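Local coordinates for UPF0255 protein frsA (PDB 4I4C), which probably hydrolyses carboxylic esters as a serine esterase of the alpha/beta-hydrolase clan, and does not act as a cofactor-independent pyruvate decarboxylase, at residues S164-K169 / H185-D190; L225-P230 / R246-V251. All blocks are in the same frame, centred on the assembly; numbering follows the deposited sequence.

How the contacts relate
Contacts 1 and 2 belong to one mixed sheet, strands 178-186 and 223-226 being neighbours, and their centres lie about 20 Å apart. Contact 1 is the partly buried open end of the hairpin at the sheet's outer side; two backbone hydrogen bonds hold it, with aliphatic and aromatic packing on its two faces. Contact 2 is buried, its centre about 13 Å from the centre of the chain against about 22 Å for contact 1; segment 225-230 packs on helix 246-254 by van der Waals contacts, mostly between side chains, without hydrogen bonds between the segments. The two meet where H185 CE1 packs 3.8 Å from T226 OG1; contact 1 closes before contact 2 opens.

Contact 1 of 2, residues S164-K169 / H185-D190; sequences SKYIIK and HLTNTD
I168 lays its CG2 methyl over one face of the H185 imidazole, a CH-pi contact 4.2 Å from the ring centroid and only 17° off the ring normal. The other branch, CG1, comes to 3.8 Å from H185 CD2, and both branches gather on that side of the ring. The second flat group, the Y166 phenol ring, is met at its edge: CA of T187, 3.8 Å from Y166 CD1, and S164 OG lie in the ring plane, with L186 O near it. With CG anti to the carbonyl carbon (chi1 -63°), this ring runs past the point where segment 185-190 leaves the strand.

Next to Y166 in the chain, the backbones are joined by a hydrogen-bonded antiparallel pair, I167 with L186. I167 N donates to L186 O at 2.8 Å, in the carbonyl plane, and L186 N returns a nearly straight bond to I167 O at 2.6 Å. I168 and H185 form the following non-hydrogen-bonded pair. On the face opposite to I168 and H185, I167 CG2 rests 4.2 Å from L186 CD1, and the same leucine methyl touches CE of K169 at 4.1 Å. Beyond the strand, CD1 of I167 reaches CG2 of T189. ST and Asx turns shape the flanks: S164 OG accepts from Y166 N, and N188 OD1 from D190 N as well as from H193 NE2.

The imidazole is gripped at both nitrogens, ND1 by the carbonyl of M224 and NE2 by the hydroxyl of Y157. This is the open end of the beta hairpin 167-175/178-186: helix 144-163 leads into it, helix 210-217 packs on Y166 through F213 and on H185 through W210, and strand 223-226 continues the sheet beside strand 178-186.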
# COMPACT_ATOMS: atom_id res chain seq x y z
N SER A 164 9.27 5.04 -20.48
CA SER A 164 7.87 5.27 -20.79
C SER A 164 7.72 6.51 -21.65
O SER A 164 8.49 7.46 -21.53
CB SER A 164 7.04 5.44 -19.52
OG SER A 164 5.66 5.52 -19.85
N LYS A 165 6.70 6.49 -22.50
CA LYS A 165 6.29 7.68 -23.23
C LYS A 165 5.64 8.68 -22.26
O LYS A 165 5.51 9.86 -22.57
CB LYS A 165 5.31 7.30 -24.35
CG LYS A 165 3.90 7.02 -23.86
CD LYS A 165 3.07 6.23 -24.88
CE LYS A 165 1.59 6.58 -24.75
NZ LYS A 165 0.69 5.56 -25.34
N TYR A 166 5.23 8.21 -21.09
CA TYR A 166 4.66 9.10 -20.08
C TYR A 166 5.76 9.74 -19.25
O TYR A 166 6.90 9.30 -19.27
CB TYR A 166 3.70 8.36 -19.14
CG TYR A 166 2.48 7.78 -19.81
CD1 TYR A 166 1.32 8.52 -19.94
CD2 TYR A 166 2.48 6.47 -20.29
CE1 TYR A 166 0.19 7.99 -20.54
CE2 TYR A 166 1.36 5.94 -20.90
CZ TYR A 166 0.22 6.70 -21.02
OH TYR A 166 -0.91 6.18 -21.62
N ILE A 167 5.42 10.76 -18.49
CA ILE A 167 6.44 11.50 -17.77
C ILE A 167 6.38 11.25 -16.28
O ILE A 167 5.37 11.54 -15.63
CB ILE A 167 6.32 13.01 -18.06
CG1 ILE A 167 6.42 13.26 -19.57
CG2 ILE A 167 7.37 13.78 -17.29
CD1 ILE A 167 6.61 14.71 -19.93
N ILE A 168 7.45 10.70 -15.72
CA ILE A 168 7.48 10.43 -14.28
C ILE A 168 8.66 11.13 -13.62
O ILE A 168 9.81 10.85 -13.93
CB ILE A 168 7.54 8.92 -13.95
CG1 ILE A 168 6.41 8.15 -14.63
CG2 ILE A 168 7.47 8.71 -12.43
CD1 ILE A 168 6.72 7.69 -16.03
N LYS A 169 8.35 12.03 -12.70
CA LYS A 169 9.39 12.76 -11.98
C LYS A 169 9.44 12.35 -10.52
O LYS A 169 8.41 12.25 -9.85
CB LYS A 169 9.15 14.26 -12.07
CG LYS A 169 9.12 14.82 -13.48
CD LYS A 169 8.66 16.27 -13.46
CE LYS A 169 8.45 16.83 -14.86
NZ LYS A 169 9.73 17.21 -15.54
N HIS A 185 3.49 11.34 -11.80
CA HIS A 185 3.25 10.73 -13.10
C HIS A 185 2.39 11.66 -13.95
O HIS A 185 1.26 11.97 -13.57
CB HIS A 185 2.49 9.41 -12.93
CG HIS A 185 3.12 8.48 -11.95
ND1 HIS A 185 3.21 8.76 -10.60
CD2 HIS A 185 3.71 7.27 -12.12
CE1 HIS A 185 3.83 7.76 -9.99
NE2 HIS A 185 4.13 6.85 -10.89
N LEU A 186 2.91 12.09 -15.09
CA LEU A 186 2.16 12.99 -15.97
C LEU A 186 1.97 12.39 -17.37
O LEU A 186 2.85 11.69 -17.86
CB LEU A 186 2.89 14.32 -16.08
CG LEU A 186 3.18 14.99 -14.74
CD1 LEU A 186 4.58 15.56 -14.76
CD2 LEU A 186 2.14 16.07 -14.44
N THR A 187 0.83 12.66 -18.00
CA THR A 187 0.61 12.22 -19.38
C THR A 187 1.47 13.03 -20.33
O THR A 187 1.97 12.52 -21.35
CB THR A 187 -0.86 12.37 -19.80
OG1 THR A 187 -1.27 13.72 -19.58
CG2 THR A 187 -1.74 11.45 -18.97
N ASN A 188 1.64 14.30 -19.98
CA ASN A 188 2.48 15.23 -20.72
C ASN A 188 2.67 16.47 -19.86
O ASN A 188 2.16 16.55 -18.74
CB ASN A 188 1.84 15.61 -22.06
CG ASN A 188 0.45 16.18 -21.91
OD1 ASN A 188 0.27 17.26 -21.35
ND2 ASN A 188 -0.54 15.47 -22.44
N THR A 189 3.42 17.44 -20.38
CA THR A 189 3.55 18.71 -19.70
C THR A 189 3.04 19.86 -20.56
O THR A 189 3.48 21.00 -20.40
CB THR A 189 5.00 18.98 -19.27
OG1 THR A 189 5.87 18.84 -20.41
CG2 THR A 189 5.42 17.98 -18.19
N ASP A 190 2.11 19.56 -21.46
CA ASP A 190 1.55 20.55 -22.38
C ASP A 190 0.86 21.70 -21.63
O ASP A 190 1.01 22.87 -21.98
CB ASP A 190 0.56 19.89 -23.36
CG ASP A 190 1.23 18.96 -24.36
OD1 ASP A 190 2.48 19.00 -24.48
OD2 ASP A 190 0.51 18.18 -25.03

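Contact 2 of 2, residues L225-P230 / R246-V251; sequences LTVDMP and RLHQAV
V227 and H248 lie alongside one another, pointing opposite ways, the valine set against the imidazole of the helix. Its CB comes to 3.8 Å from NE2 of H248, while CG1, anti to the backbone N (chi1 -175°), makes an off-centre CH-pi contact 4.3 Å from the ring centroid and 29° off the normal. M229 reaches the same ring at another corner. Its chain, bent at chi2 and chi3, brings SD to 3.7 Å from CE1 of H248 in an oblique sulfur-aromatic approach, the two side chains crossing at about a right angle. The imidazole is thus touched by V227 and M229, while its NE2 is hydrogen-bonded to S199 OG, a hydroxyl that also bonds V227 O and so ties ring and backbone to one point.

One helical turn on, V251 meets L225; CG1 of the valine and CD2 of the leucine stand 3.5 Å apart, tight for two methyls. V251 CG2 also comes near CG2 of V227. At the other end P230 packs on L247, its CG 3.8 Å from L247 CD1, and that methyl also touches the carbonyl oxygen of D228. R246 brings NH1 to 3.9 Å from P230 CG; its guanidinium is held elsewhere, by a salt bridge to E176 and by the carbonyls of P239 and D243.

F175 and I180 flank L247, and M278 and L281 of helix 273-284 lie against H248. Strand 223-226 and the chain that follows it pack on helix 246-254, which leads on to the parallel strand 266-271: a beta-alpha-beta crossover of the alpha/beta-hydrolase fold. M229, about 7 Å from the bound hexanoic acid, also packs on F273 of that ligand's pocket.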
# COMPACT_ATOMS: atom_id res chain seq x y z
N LEU A 225 0.31 11.39 -8.12
CA LEU A 225 1.46 11.71 -7.29
C LEU A 225 1.46 10.74 -6.12
O LEU A 225 0.67 10.87 -5.21
CB LEU A 225 1.35 13.14 -6.78
CG LEU A 225 2.49 13.66 -5.92
CD1 LEU A 225 3.80 13.59 -6.69
CD2 LEU A 225 2.21 15.09 -5.49
N THR A 226 2.34 9.74 -6.18
CA THR A 226 2.37 8.72 -5.13
C THR A 226 3.20 9.15 -3.93
O THR A 226 4.21 9.86 -4.06
CB THR A 226 2.87 7.37 -5.66
OG1 THR A 226 4.18 7.52 -6.21
CG2 THR A 226 1.93 6.85 -6.75
N VAL A 227 2.76 8.74 -2.74
CA VAL A 227 3.44 9.06 -1.50
C VAL A 227 3.35 7.85 -0.58
O VAL A 227 2.32 7.17 -0.54
CB VAL A 227 2.78 10.27 -0.79
CG1 VAL A 227 3.59 10.66 0.44
CG2 VAL A 227 2.64 11.47 -1.72
N ASP A 228 4.44 7.57 0.14
CA ASP A 228 4.46 6.58 1.22
C ASP A 228 4.06 7.19 2.57
O ASP A 228 4.60 8.22 2.99
CB ASP A 228 5.87 5.99 1.35
CG ASP A 228 6.22 5.01 0.23
OD1 ASP A 228 5.43 4.08 -0.02
OD2 ASP A 228 7.29 5.19 -0.40
N MET A 229 3.11 6.54 3.25
CA MET A 229 2.74 6.89 4.63
C MET A 229 3.98 6.90 5.52
O MET A 229 4.96 6.21 5.22
CB MET A 229 1.77 5.85 5.19
CG MET A 229 0.40 5.83 4.55
SD MET A 229 -0.58 7.20 5.18
CE MET A 229 -0.99 6.57 6.81
N PRO A 230 3.97 7.68 6.61
CA PRO A 230 5.10 7.65 7.55
C PRO A 230 5.42 6.22 8.02
O PRO A 230 4.48 5.50 8.34
CB PRO A 230 4.62 8.51 8.72
CG PRO A 230 3.62 9.44 8.11
CD PRO A 230 2.96 8.69 6.98
N ARG A 246 0.49 14.07 8.10
CA ARG A 246 1.63 14.99 8.11
C ARG A 246 2.33 15.20 6.77
O ARG A 246 2.52 16.33 6.33
CB ARG A 246 2.66 14.40 9.09
CG ARG A 246 3.45 15.38 9.90
CD ARG A 246 3.90 14.73 11.21
NE ARG A 246 5.15 13.98 11.13
CZ ARG A 246 5.25 12.65 11.10
NH1 ARG A 246 4.15 11.90 11.13
NH2 ARG A 246 6.44 12.07 11.04
N LEU A 247 2.76 14.10 6.15
CA LEU A 247 3.59 14.17 4.96
C LEU A 247 2.76 14.58 3.75
O LEU A 247 3.22 15.32 2.88
CB LEU A 247 4.29 12.83 4.72
CG LEU A 247 5.10 12.19 5.86
CD1 LEU A 247 5.80 10.90 5.40
CD2 LEU A 247 6.12 13.16 6.43
N HIS A 248 1.52 14.11 3.71
CA HIS A 248 0.61 14.49 2.62
C HIS A 248 0.26 15.98 2.62
O HIS A 248 0.08 16.59 1.56
CB HIS A 248 -0.65 13.63 2.68
CG HIS A 248 -0.38 12.17 2.50
ND1 HIS A 248 -0.11 11.33 3.55
CD2 HIS A 248 -0.31 11.42 1.37
CE1 HIS A 248 0.10 10.11 3.08
NE2 HIS A 248 -0.02 10.13 1.77
N GLN A 249 0.17 16.56 3.82
CA GLN A 249 -0.15 17.97 3.95
C GLN A 249 1.00 18.79 3.38
O GLN A 249 0.79 19.79 2.69
CB GLN A 249 -0.37 18.32 5.41
CG GLN A 249 -0.60 19.79 5.65
CD GLN A 249 -1.61 20.02 6.74
OE1 GLN A 249 -1.52 19.42 7.82
NE2 GLN A 249 -2.60 20.87 6.46
N ALA A 250 2.21 18.33 3.67
CA ALA A 250 3.42 18.99 3.19
C ALA A 250 3.54 18.82 1.68
O ALA A 250 3.96 19.75 0.99
CB ALA A 250 4.67 18.44 3.89
N VAL A 251 3.18 17.65 1.18
CA VAL A 251 3.20 17.42 -0.26
C VAL A 251 2.12 18.29 -0.92
O VAL A 251 2.34 18.85 -2.00
CB VAL A 251 2.99 15.93 -0.63
CG1 VAL A 251 2.79 15.79 -2.12
CG2 VAL A 251 4.19 15.08 -0.19